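Local coordinates for protein methyl-coenzyme M reductase I beta subunit (Methanosarcina barkeri, PDB 1E6Y) that forms the beta subunit of methyl-coenzyme M reductase, the nickel enzyme that releases methane from methyl-coenzyme M with coenzyme B as reductant in the final step of methanogenesis, at residues Lys87-Asp92 and Ala131-Gln136; Ile110-Ser115 and Met124-Val129; Asn203-Ser208 and Asn246-Ile251; Asp250-Asn255 and Thr307-Leu312. One frame throughout, in Å; residues are numbered along the deposited sequence.

Overall arrangement
The four contacts form two pairs on opposite sides of the chain's centre. Contacts 1 and 2 lie in the alpha/beta N-terminal part, where helices 78-89 and 125-141 pack on a four-stranded antiparallel sheet. Their centres are 9 Å apart, both use helix 125-141, and V89 of contact 1 packs on S112 of contact 2. Along the chain, contact 2 falls between the two segments of contact 1; both touch the second copy of this subunit. Contacts 3 and 4 follow in the mainly helical C-terminal part, centres 8 Å apart, and share helix 247-255, which meets helices 204-221 and 296-318. Contacts 1 and 4 are about 46 Å apart between centres. All lie away from the annotated coenzyme sites.

Contact 1. Residues Lys87-Asp92 and Ala131-Gln136; sequences KLVQVD and AAAVTQ
L88 and A133 bring helix 78-89 against helix 125-141, the two helices of a ferredoxin-like fold, close enough for their CA atoms to stand 5.5 Å apart. The small side chain of A133 points toward the other helix, and its CB is shared by two neighbours: L88 CB lies 3.8 Å from A133 CB, while V89 CG2 comes to 3.6 Å from the same methyl. L88 then reaches past the alanine. With CG beside the backbone N and anti to the carbonyl carbon (chi1 -67°), its CD1 methyl lands over the helix backbone, 3.4 Å from A133 O, and also meets the aliphatic base of Q136, with L88 CD1 to Q136 CG at 3.8 Å. The L88 and Q136 side chains cross at about a right angle, and L88 CD1 touches both CB and CG of Q136. The amide of Q136 turns away at chi2 (71°) and is held elsewhere. V89 also packs on I110 and S112, while L88 also touches G227 of the second copy of this subunit. The join between the helices is therefore largely apolar, with one leucine methyl resting against a backbone carbonyl that T137 OG1 engages; Q136 OE1 turns to an aromatic side chain of another protein in the complex, while NE2 stays with D140 in its own helix.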
loop_
_atom_site.group_PDB
_atom_site.type_symbol
_atom_site.label_atom_id
_atom_site.label_comp_id
_atom_site.label_asym_id
_atom_site.label_seq_id
_atom_site.Cartn_x
_atom_site.Cartn_y
_atom_site.Cartn_z
ATOM N N LYS E 87 32.004 -12.566 -14.970
ATOM C CA LYS E 87 32.586 -11.478 -15.756
ATOM C C LYS E 87 31.699 -10.233 -15.759
ATOM O O LYS E 87 32.198 -9.107 -15.766
ATOM C CB LYS E 87 32.834 -11.928 -17.198
ATOM C CG LYS E 87 33.988 -12.907 -17.365
ATOM C CD LYS E 87 34.156 -13.308 -18.823
ATOM C CE LYS E 87 35.169 -14.432 -18.973
ATOM N NZ LYS E 87 35.272 -14.902 -20.384
ATOM N N LEU E 88 30.387 -10.446 -15.750
ATOM C CA LEU E 88 29.421 -9.351 -15.781
ATOM C C LEU E 88 29.143 -8.773 -14.395
ATOM O O LEU E 88 28.857 -7.584 -14.259
ATOM C CB LEU E 88 28.111 -9.828 -16.409
ATOM C CG LEU E 88 28.185 -10.177 -17.896
ATOM C CD1 LEU E 88 26.922 -10.893 -18.320
ATOM C CD2 LEU E 88 28.388 -8.910 -18.710
ATOM N N VAL E 89 29.201 -9.625 -13.374
ATOM C CA VAL E 89 28.959 -9.203 -11.998
ATOM C C VAL E 89 30.158 -8.466 -11.400
ATOM O O VAL E 89 29.984 -7.504 -10.648
ATOM C CB VAL E 89 28.600 -10.414 -11.096
ATOM C CG1 VAL E 89 28.505 -9.984 -9.638
ATOM C CG2 VAL E 89 27.282 -11.021 -11.540
ATOM N N GLN E 90 31.368 -8.898 -11.752
ATOM C CA GLN E 90 32.587 -8.314 -11.190
ATOM C C GLN E 90 32.765 -6.856 -11.609
ATOM O O GLN E 90 32.206 -6.417 -12.613
ATOM C CB GLN E 90 33.818 -9.135 -11.604
ATOM C CG GLN E 90 34.250 -8.950 -13.048
ATOM C CD GLN E 90 35.614 -9.550 -13.329
ATOM O OE1 GLN E 90 36.103 -10.399 -12.581
ATOM N NE2 GLN E 90 36.235 -9.116 -14.418
ATOM N N VAL E 91 33.472 -6.098 -10.775
ATOM C CA VAL E 91 33.734 -4.686 -11.022
ATOM C C VAL E 91 35.200 -4.464 -11.386
ATOM O O VAL E 91 35.503 -3.757 -12.345
ATOM C CB VAL E 91 33.361 -3.825 -9.782
ATOM C CG1 VAL E 91 33.896 -2.412 -9.935
ATOM C CG2 VAL E 91 31.845 -3.798 -9.580
ATOM N N ASP E 92 36.094 -5.050 -10.604
ATOM C CA ASP E 92 37.528 -5.019 -10.895
ATOM C C ASP E 92 38.013 -6.447 -11.090
ATOM O O ASP E 92 37.527 -7.367 -10.437
ATOM C CB ASP E 92 38.314 -4.363 -9.744
ATOM C CG ASP E 92 37.690 -3.063 -9.268
ATOM O OD1 ASP E 92 37.498 -2.147 -10.094
ATOM O OD2 ASP E 92 37.357 -2.977 -8.067
ATOM N N ALA E 131 20.647 -10.893 -11.602
ATOM C CA ALA E 131 19.632 -11.207 -12.600
ATOM C C ALA E 131 20.009 -10.654 -13.974
ATOM O O ALA E 131 19.847 -11.335 -14.983
ATOM C CB ALA E 131 18.278 -10.662 -12.162
ATOM N N ALA E 132 20.575 -9.449 -13.998
ATOM C CA ALA E 132 21.008 -8.828 -15.248
ATOM C C ALA E 132 22.135 -9.629 -15.896
ATOM O O ALA E 132 22.132 -9.847 -17.108
ATOM C CB ALA E 132 21.460 -7.399 -14.996
ATOM N N ALA E 133 23.054 -10.127 -15.070
ATOM C CA ALA E 133 24.183 -10.920 -15.549
ATOM C C ALA E 133 23.718 -12.241 -16.153
ATOM O O ALA E 133 24.143 -12.610 -17.249
ATOM C CB ALA E 133 25.161 -11.174 -14.413
ATOM N N VAL E 134 22.804 -12.921 -15.462
ATOM C CA VAL E 134 22.226 -14.166 -15.963
ATOM C C VAL E 134 21.417 -13.932 -17.241
ATOM O O VAL E 134 21.575 -14.659 -18.220
ATOM C CB VAL E 134 21.328 -14.836 -14.889
ATOM C CG1 VAL E 134 20.651 -16.075 -15.455
ATOM C CG2 VAL E 134 22.161 -15.211 -13.678
ATOM N N THR E 135 20.623 -12.861 -17.258
ATOM C CA THR E 135 19.807 -12.515 -18.424
ATOM C C THR E 135 20.674 -12.246 -19.658
ATOM O O THR E 135 20.425 -12.807 -20.728
ATOM C CB THR E 135 18.923 -11.274 -18.142
ATOM O OG1 THR E 135 18.059 -11.546 -17.031
ATOM C CG2 THR E 135 18.074 -10.932 -19.358
ATOM N N GLN E 136 21.710 -11.422 -19.493
ATOM C CA GLN E 136 22.638 -11.113 -20.579
ATOM C C GLN E 136 23.390 -12.355 -21.061
ATOM O O GLN E 136 23.562 -12.553 -22.268
ATOM C CB GLN E 136 23.643 -10.047 -20.133
ATOM C CG GLN E 136 24.696 -9.699 -21.184
ATOM C CD GLN E 136 24.127 -8.917 -22.357
ATOM O OE1 GLN E 136 23.565 -7.835 -22.178
ATOM N NE2 GLN E 136 24.310 -9.437 -23.566
#

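Contact 2. Residues Ile110-Ser115 and Met124-Val129; sequences IQSPKS and MSATTV
S112 faces the first turns of helix 125-141, and a water completes the link between them. M124 begins the walk, its O accepting from T128 N at 3.0 Å. At S125 the backbone O is 4.3 Å from S112 OG, a loose approach, and is already engaged by V129 N. S125 also packs on E221 of the second copy of this subunit. A126 follows and lies nearest to the serine, with A126 CA 3.8 Å from S112 OG. Its carbonyl is also where the water comes in. The water bonds to S112 OG at 2.8 Å and can donate to A126 O at 2.9 Å and to I110 O at 3.2 Å, but it has more acceptors in reach than protons, so not all can be served at once. S112 carries OG beside its backbone N, anti to the carbonyl carbon (chi1 -78°), which turns the hydroxyl toward the helix, within range of the water. The CB of T127 is turned away from 110-115; its side chain touches V42 of strand 41-45. T128 OG1 bonds to E221 O of the neighbouring copy. Last comes V129, whose CB stands 4.4 Å from S112 OG and whose side chain also packs on R116. From strand 107-111 the chain forms the short helix 114-118 and returns as helix 125-141, which packs on the sheet through A126 and T127 on V42: the second helix of a ferredoxin-like beta-alpha-beta-beta-alpha-beta fold, on the connection to strand 171-172.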
loop_
_atom_site.group_PDB
_atom_site.type_symbol
_atom_site.label_atom_id
_atom_site.label_comp_id
_atom_site.label_asym_id
_atom_site.label_seq_id
_atom_site.Cartn_x
_atom_site.Cartn_y
_atom_site.Cartn_z
ATOM N N ILE E 110 25.627 -16.309 -6.538
ATOM C CA ILE E 110 26.212 -15.100 -7.106
ATOM C C ILE E 110 26.481 -14.097 -6.000
ATOM O O ILE E 110 25.551 -13.541 -5.413
ATOM C CB ILE E 110 25.284 -14.446 -8.158
ATOM C CG1 ILE E 110 24.929 -15.455 -9.252
ATOM C CG2 ILE E 110 25.973 -13.224 -8.775
ATOM C CD1 ILE E 110 24.003 -14.902 -10.307
ATOM N N GLN E 111 27.754 -13.934 -5.661
ATOM C CA GLN E 111 28.167 -12.930 -4.693
ATOM C C GLN E 111 28.789 -11.751 -5.427
ATOM O O GLN E 111 29.835 -11.889 -6.066
ATOM C CB GLN E 111 29.174 -13.521 -3.702
ATOM C CG GLN E 111 28.729 -14.842 -3.102
ATOM C CD GLN E 111 29.554 -15.244 -1.902
ATOM O OE1 GLN E 111 30.647 -15.790 -2.042
ATOM N NE2 GLN E 111 29.028 -14.986 -0.710
ATOM N N SER E 112 28.075 -10.630 -5.431
ATOM C CA SER E 112 28.593 -9.386 -5.988
ATOM C C SER E 112 29.826 -8.959 -5.202
ATOM O O SER E 112 29.944 -9.256 -4.011
ATOM C CB SER E 112 27.530 -8.286 -5.909
ATOM O OG SER E 112 26.562 -8.436 -6.931
ATOM N N PRO E 113 30.753 -8.237 -5.852
ATOM C CA PRO E 113 31.851 -7.606 -5.113
ATOM C C PRO E 113 31.324 -6.600 -4.093
ATOM O O PRO E 113 30.279 -5.984 -4.308
ATOM C CB PRO E 113 32.668 -6.924 -6.207
ATOM C CG PRO E 113 31.671 -6.653 -7.294
ATOM C CD PRO E 113 30.743 -7.834 -7.270
ATOM N N LYS E 114 32.049 -6.438 -2.990
ATOM C CA LYS E 114 31.676 -5.489 -1.943
ATOM C C LYS E 114 31.459 -4.081 -2.481
ATOM O O LYS E 114 30.639 -3.333 -1.957
ATOM C CB LYS E 114 32.741 -5.459 -0.842
ATOM C CG LYS E 114 32.607 -6.589 0.154
ATOM C CD LYS E 114 33.797 -6.680 1.093
ATOM C CE LYS E 114 33.555 -7.764 2.140
ATOM N NZ LYS E 114 34.783 -8.171 2.882
ATOM N N SER E 115 32.150 -3.753 -3.568
ATOM C CA SER E 115 32.041 -2.438 -4.187
ATOM C C SER E 115 30.611 -2.072 -4.598
ATOM O O SER E 115 30.239 -0.899 -4.552
ATOM C CB SER E 115 32.970 -2.342 -5.403
ATOM O OG SER E 115 32.655 -3.324 -6.374
ATOM N N MET E 124 19.860 -4.327 -2.867
ATOM C CA MET E 124 19.186 -4.896 -4.029
ATOM C C MET E 124 20.071 -5.035 -5.268
ATOM O O MET E 124 19.714 -5.753 -6.202
ATOM C CB MET E 124 17.925 -4.096 -4.375
ATOM C CG MET E 124 16.756 -4.311 -3.411
ATOM S SD MET E 124 16.500 -6.031 -2.887
ATOM C CE MET E 124 16.063 -6.805 -4.447
ATOM N N SER E 125 21.243 -4.402 -5.262
ATOM C CA SER E 125 22.181 -4.555 -6.375
ATOM C C SER E 125 22.608 -6.010 -6.578
ATOM O O SER E 125 22.829 -6.435 -7.708
ATOM C CB SER E 125 23.418 -3.664 -6.190
ATOM O OG SER E 125 24.200 -4.071 -5.084
ATOM N N ALA E 126 22.650 -6.790 -5.498
ATOM C CA ALA E 126 22.976 -8.216 -5.605
ATOM C C ALA E 126 21.957 -8.954 -6.477
ATOM O O ALA E 126 22.323 -9.817 -7.280
ATOM C CB ALA E 126 23.034 -8.850 -4.222
ATOM N N THR E 127 20.684 -8.592 -6.323
ATOM C CA THR E 127 19.603 -9.210 -7.079
ATOM C C THR E 127 19.553 -8.695 -8.513
ATOM O O THR E 127 19.477 -9.479 -9.455
ATOM C CB THR E 127 18.240 -8.957 -6.404
ATOM O OG1 THR E 127 18.220 -9.598 -5.123
ATOM C CG2 THR E 127 17.102 -9.512 -7.252
ATOM N N THR E 128 19.589 -7.377 -8.675
ATOM C CA THR E 128 19.426 -6.777 -9.994
ATOM C C THR E 128 20.623 -7.048 -10.902
ATOM O O THR E 128 20.450 -7.392 -12.069
ATOM C CB THR E 128 19.191 -5.258 -9.897
ATOM O OG1 THR E 128 20.286 -4.643 -9.211
ATOM C CG2 THR E 128 17.899 -4.968 -9.150
ATOM N N VAL E 129 21.831 -6.934 -10.353
ATOM C CA VAL E 129 23.046 -7.241 -11.107
ATOM C C VAL E 129 23.158 -8.742 -11.373
ATOM O O VAL E 129 23.467 -9.156 -12.489
ATOM C CB VAL E 129 24.315 -6.756 -10.362
ATOM C CG1 VAL E 129 25.567 -7.191 -11.114
ATOM C CG2 VAL E 129 24.294 -5.238 -10.225
HETATM O O HOH W 1 25.011 -10.710 -6.794
#

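Contact 3. Residues Asn203-Ser208 and Asn246-Ile251; sequences NAMNAS and NLLYDI
M205 and L248 meet between the opening turns of two helices, 204-221 and 247-255, within the helical C-terminal region. Both side chains start with CG anti to the backbone N, and they reach toward each other tip to tip. The methionine stays extended as far as its sulfur and bends only at the last torsion (chi3 -55°). The extended part sets CG and SD of M205 beside one methyl of the leucine, L248 CD2 being 3.9 Å from M205 SD, and the bend brings the end methyl against both L248 and Y249, with L248 CD2 4.0 Å from M205 CE. This methyl comes up to the tyrosine ring of Y249 at its edge, near the ring plane, so the methionine does not stack over the aromatic face. The backbones stay well separated, the nearest CA atoms being those of M205 and Y249 at 8.7 Å, and the long side chain of M205 spans much of that distance. An asparagine stands at the N-cap of each helix. N203 caps its helix through its own side chain, whereas N246 sends its amide elsewhere, OD1 taking a hydrogen bond from N243 ND2. L248 also packs on L308 of helix 296-318, and Y249 touches N69 of the gamma subunit. At the start of helix 204-221, N203 OD1 accepts from N206 N at 3.0 Å with an N-H...O angle of 161°, the donor tilted 35° from the plane of the side-chain carbonyl.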
loop_
_atom_site.group_PDB
_atom_site.type_symbol
_atom_site.label_atom_id
_atom_site.label_comp_id
_atom_site.label_asym_id
_atom_site.label_seq_id
_atom_site.Cartn_x
_atom_site.Cartn_y
_atom_site.Cartn_z
ATOM N N ASN E 203 21.193 -27.093 12.783
ATOM C CA ASN E 203 21.893 -27.012 14.060
ATOM C C ASN E 203 21.205 -25.949 14.902
ATOM O O ASN E 203 21.314 -24.756 14.614
ATOM C CB ASN E 203 23.364 -26.636 13.842
ATOM C CG ASN E 203 24.174 -26.645 15.133
ATOM O OD1 ASN E 203 23.866 -25.922 16.081
ATOM N ND2 ASN E 203 25.241 -27.434 15.154
ATOM N N ALA E 204 20.539 -26.388 15.966
ATOM C CA ALA E 204 19.703 -25.514 16.786
ATOM C C ALA E 204 20.422 -24.263 17.295
ATOM O O ALA E 204 19.978 -23.142 17.039
ATOM C CB ALA E 204 19.122 -26.300 17.956
ATOM N N MET E 205 21.554 -24.445 17.969
ATOM C CA MET E 205 22.240 -23.314 18.583
ATOM C C MET E 205 22.951 -22.408 17.581
ATOM O O MET E 205 23.094 -21.211 17.818
ATOM C CB MET E 205 23.232 -23.782 19.646
ATOM C CG MET E 205 23.716 -22.638 20.523
ATOM S SD MET E 205 24.834 -23.146 21.824
ATOM C CE MET E 205 23.827 -24.423 22.631
ATOM N N ASN E 206 23.389 -22.971 16.458
ATOM C CA ASN E 206 23.959 -22.153 15.391
ATOM C C ASN E 206 22.869 -21.388 14.644
ATOM O O ASN E 206 23.102 -20.282 14.154
ATOM C CB ASN E 206 24.769 -23.019 14.419
ATOM C CG ASN E 206 26.192 -23.260 14.901
ATOM O OD1 ASN E 206 26.752 -22.451 15.642
ATOM N ND2 ASN E 206 26.779 -24.382 14.494
ATOM N N ALA E 207 21.668 -21.959 14.606
ATOM C CA ALA E 207 20.504 -21.274 14.048
ATOM C C ALA E 207 20.124 -20.067 14.904
ATOM O O ALA E 207 19.928 -18.966 14.385
ATOM C CB ALA E 207 19.322 -22.240 13.940
ATOM N N SER E 208 20.061 -20.263 16.218
ATOM C CA SER E 208 19.745 -19.159 17.116
ATOM C C SER E 208 20.883 -18.137 17.172
ATOM O O SER E 208 20.634 -16.934 17.270
ATOM C CB SER E 208 19.408 -19.678 18.522
ATOM O OG SER E 208 20.431 -20.507 19.041
ATOM N N ASN E 246 29.017 -20.419 28.582
ATOM C CA ASN E 246 28.410 -21.742 28.444
ATOM C C ASN E 246 27.097 -21.874 29.211
ATOM O O ASN E 246 26.619 -22.985 29.442
ATOM C CB ASN E 246 29.387 -22.833 28.907
ATOM C CG ASN E 246 29.415 -24.030 27.977
ATOM O OD1 ASN E 246 29.063 -23.928 26.803
ATOM N ND2 ASN E 246 29.862 -25.169 28.493
ATOM N N LEU E 247 26.497 -20.740 29.560
ATOM C CA LEU E 247 25.276 -20.725 30.362
ATOM C C LEU E 247 24.122 -21.398 29.624
ATOM O O LEU E 247 23.477 -22.298 30.163
ATOM C CB LEU E 247 24.897 -19.288 30.726
ATOM C CG LEU E 247 23.769 -19.120 31.746
ATOM C CD1 LEU E 247 24.173 -19.755 33.070
ATOM C CD2 LEU E 247 23.454 -17.641 31.936
ATOM N N LEU E 248 23.919 -21.005 28.369
ATOM C CA LEU E 248 22.876 -21.591 27.533
ATOM C C LEU E 248 23.068 -23.098 27.391
ATOM O O LEU E 248 22.156 -23.874 27.670
ATOM C CB LEU E 248 22.878 -20.938 26.145
ATOM C CG LEU E 248 21.988 -21.578 25.071
ATOM C CD1 LEU E 248 20.516 -21.430 25.444
ATOM C CD2 LEU E 248 22.267 -20.924 23.733
ATOM N N TYR E 249 24.277 -23.502 27.011
ATOM C CA TYR E 249 24.605 -24.910 26.828
ATOM C C TYR E 249 24.410 -25.718 28.113
ATOM O O TYR E 249 23.852 -26.817 28.082
ATOM C CB TYR E 249 26.050 -25.053 26.339
ATOM C CG TYR E 249 26.472 -26.484 26.105
ATOM C CD1 TYR E 249 26.262 -27.100 24.873
ATOM C CD2 TYR E 249 27.031 -27.242 27.134
ATOM C CE1 TYR E 249 26.593 -28.435 24.671
ATOM C CE2 TYR E 249 27.364 -28.575 26.944
ATOM C CZ TYR E 249 27.143 -29.168 25.712
ATOM O OH TYR E 249 27.473 -30.490 25.523
ATOM N N ASP E 250 24.897 -25.184 29.230
ATOM C CA ASP E 250 24.840 -25.883 30.510
ATOM C C ASP E 250 23.417 -26.031 31.029
ATOM O O ASP E 250 23.053 -27.079 31.565
ATOM C CB ASP E 250 25.692 -25.159 31.558
ATOM C CG ASP E 250 27.184 -25.388 31.368
ATOM O OD1 ASP E 250 27.577 -26.258 30.563
ATOM O OD2 ASP E 250 27.972 -24.693 32.037
ATOM N N ILE E 251 22.614 -24.983 30.868
ATOM C CA ILE E 251 21.223 -25.024 31.306
ATOM C C ILE E 251 20.435 -26.042 30.485
ATOM O O ILE E 251 19.676 -26.839 31.041
ATOM C CB ILE E 251 20.560 -23.627 31.211
ATOM C CG1 ILE E 251 21.177 -22.701 32.264
ATOM C CG2 ILE E 251 19.050 -23.735 31.430
ATOM C CD1 ILE E 251 20.684 -21.265 32.206
#

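Contact 4. Residues Asp250-Asn255 and Thr307-Leu312; sequences DIVKEN and TLAATL
V252 and A309 mark the place where helix 247-255 lies down on helix 296-318, their CA atoms 5.3 Å apart. The bump is the valine methyl CG2, which sits beside its own backbone N and anti to the carbonyl carbon. It drops into a shallow hollow whose floor is A309 and whose wall is L312: V252 CG2 is 3.7 Å from A309 CA and 3.7 Å from L312 CD1, with L312 CB close by as well. The valine and leucine side chains cross at about a right angle, so the leucine flanks the methyl and does not meet it head on. In return, the A309 methyl fills the notch between I251 and V252, lying 3.6 Å from I251 CG2. The chi1 of I251 (-69°) swings its longer branch off beside the backbone N and leaves CG2 for the alanine. Within the segment, N255 ND2 bonds back to I251 O at 2.8 Å, close to its own amide plane, and N255 OD1 bonds to T263. Beyond the pair, V252 packs on V70 and L312 on T66, both of the gamma subunit. The helices run in the same general N-to-C sense, the segment axes approaching to 9.0 Å and crossing at -36°; with V252 CG2 set against A309 and L312, and the A309 methyl between I251 and V252, this is interlocking, wholly apolar helix-helix packing in the mainly helical C-terminal region.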
loop_
_atom_site.group_PDB
_atom_site.type_symbol
_atom_site.label_atom_id
_atom_site.label_comp_id
_atom_site.label_asym_id
_atom_site.label_seq_id
_atom_site.Cartn_x
_atom_site.Cartn_y
_atom_site.Cartn_z
ATOM N N ASP E 250 24.897 -25.184 29.230
ATOM C CA ASP E 250 24.840 -25.883 30.510
ATOM C C ASP E 250 23.417 -26.031 31.029
ATOM O O ASP E 250 23.053 -27.079 31.565
ATOM C CB ASP E 250 25.692 -25.159 31.558
ATOM C CG ASP E 250 27.184 -25.388 31.368
ATOM O OD1 ASP E 250 27.577 -26.258 30.563
ATOM O OD2 ASP E 250 27.972 -24.693 32.037
ATOM N N ILE E 251 22.614 -24.983 30.868
ATOM C CA ILE E 251 21.223 -25.024 31.306
ATOM C C ILE E 251 20.435 -26.042 30.485
ATOM O O ILE E 251 19.676 -26.839 31.041
ATOM C CB ILE E 251 20.560 -23.627 31.211
ATOM C CG1 ILE E 251 21.177 -22.701 32.264
ATOM C CG2 ILE E 251 19.050 -23.735 31.430
ATOM C CD1 ILE E 251 20.684 -21.265 32.206
ATOM N N VAL E 252 20.699 -26.082 29.181
ATOM C CA VAL E 252 20.065 -27.063 28.306
ATOM C C VAL E 252 20.493 -28.479 28.686
ATOM O O VAL E 252 19.649 -29.362 28.851
ATOM C CB VAL E 252 20.411 -26.796 26.817
ATOM C CG1 VAL E 252 19.902 -27.934 25.938
ATOM C CG2 VAL E 252 19.789 -25.482 26.371
ATOM N N LYS E 253 21.789 -28.664 28.924
ATOM C CA LYS E 253 22.319 -29.987 29.227
ATOM C C LYS E 253 21.759 -30.568 30.525
ATOM O O LYS E 253 21.388 -31.739 30.573
ATOM C CB LYS E 253 23.847 -29.949 29.288
ATOM C CG LYS E 253 24.487 -31.320 29.409
ATOM C CD LYS E 253 25.998 -31.219 29.382
ATOM C CE LYS E 253 26.652 -32.491 29.895
ATOM N NZ LYS E 253 26.328 -33.653 29.026
ATOM N N GLU E 254 21.637 -29.736 31.557
ATOM C CA GLU E 254 21.150 -30.218 32.846
ATOM C C GLU E 254 19.633 -30.396 32.888
ATOM O O GLU E 254 19.097 -30.976 33.834
ATOM C CB GLU E 254 21.606 -29.291 33.977
ATOM C CG GLU E 254 20.930 -27.927 34.021
ATOM C CD GLU E 254 21.552 -27.004 35.061
ATOM O OE1 GLU E 254 21.001 -25.910 35.289
ATOM O OE2 GLU E 254 22.604 -27.358 35.638
ATOM N N ASN E 255 18.952 -29.915 31.850
ATOM C CA ASN E 255 17.505 -30.088 31.724
ATOM C C ASN E 255 17.139 -30.975 30.534
ATOM O O ASN E 255 15.963 -31.168 30.235
ATOM C CB ASN E 255 16.822 -28.726 31.569
ATOM C CG ASN E 255 16.762 -27.949 32.868
ATOM O OD1 ASN E 255 15.919 -28.216 33.724
ATOM N ND2 ASN E 255 17.630 -26.952 33.005
ATOM N N THR E 307 14.864 -18.316 28.069
ATOM C CA THR E 307 13.859 -18.419 27.014
ATOM C C THR E 307 14.329 -19.355 25.897
ATOM O O THR E 307 13.574 -20.218 25.440
ATOM C CB THR E 307 13.540 -17.024 26.416
ATOM O OG1 THR E 307 13.026 -16.167 27.444
ATOM C CG2 THR E 307 12.512 -17.135 25.297
ATOM N N LEU E 308 15.582 -19.198 25.478
ATOM C CA LEU E 308 16.145 -20.052 24.435
ATOM C C LEU E 308 16.444 -21.457 24.960
ATOM O O LEU E 308 16.185 -22.446 24.275
ATOM C CB LEU E 308 17.416 -19.425 23.858
ATOM C CG LEU E 308 18.117 -20.203 22.736
ATOM C CD1 LEU E 308 17.150 -20.485 21.593
ATOM C CD2 LEU E 308 19.310 -19.403 22.240
ATOM N N ALA E 309 16.949 -21.542 26.188
ATOM C CA ALA E 309 17.224 -22.836 26.810
ATOM C C ALA E 309 15.946 -23.664 26.924
ATOM O O ALA E 309 15.920 -24.838 26.543
ATOM C CB ALA E 309 17.850 -22.635 28.184
ATOM N N ALA E 310 14.864 -23.012 27.346
ATOM C CA ALA E 310 13.560 -23.659 27.453
ATOM C C ALA E 310 13.056 -24.111 26.086
ATOM O O ALA E 310 12.444 -25.168 25.971
ATOM C CB ALA E 310 12.554 -22.715 28.099
ATOM N N THR E 311 13.324 -23.313 25.053
ATOM C CA THR E 311 12.959 -23.671 23.681
ATOM C C THR E 311 13.701 -24.930 23.239
ATOM O O THR E 311 13.095 -25.870 22.722
ATOM C CB THR E 311 13.281 -22.525 22.690
ATOM O OG1 THR E 311 12.466 -21.384 22.990
ATOM C CG2 THR E 311 13.012 -22.965 21.256
ATOM N N LEU E 312 15.009 -24.955 23.475
ATOM C CA LEU E 312 15.829 -26.101 23.103
ATOM C C LEU E 312 15.396 -27.370 23.839
ATOM O O LEU E 312 15.343 -28.446 23.245
ATOM C CB LEU E 312 17.308 -25.800 23.371
ATOM C CG LEU E 312 17.930 -24.735 22.460
ATOM C CD1 LEU E 312 19.369 -24.470 22.869
ATOM C CD2 LEU E 312 17.870 -25.198 21.017
#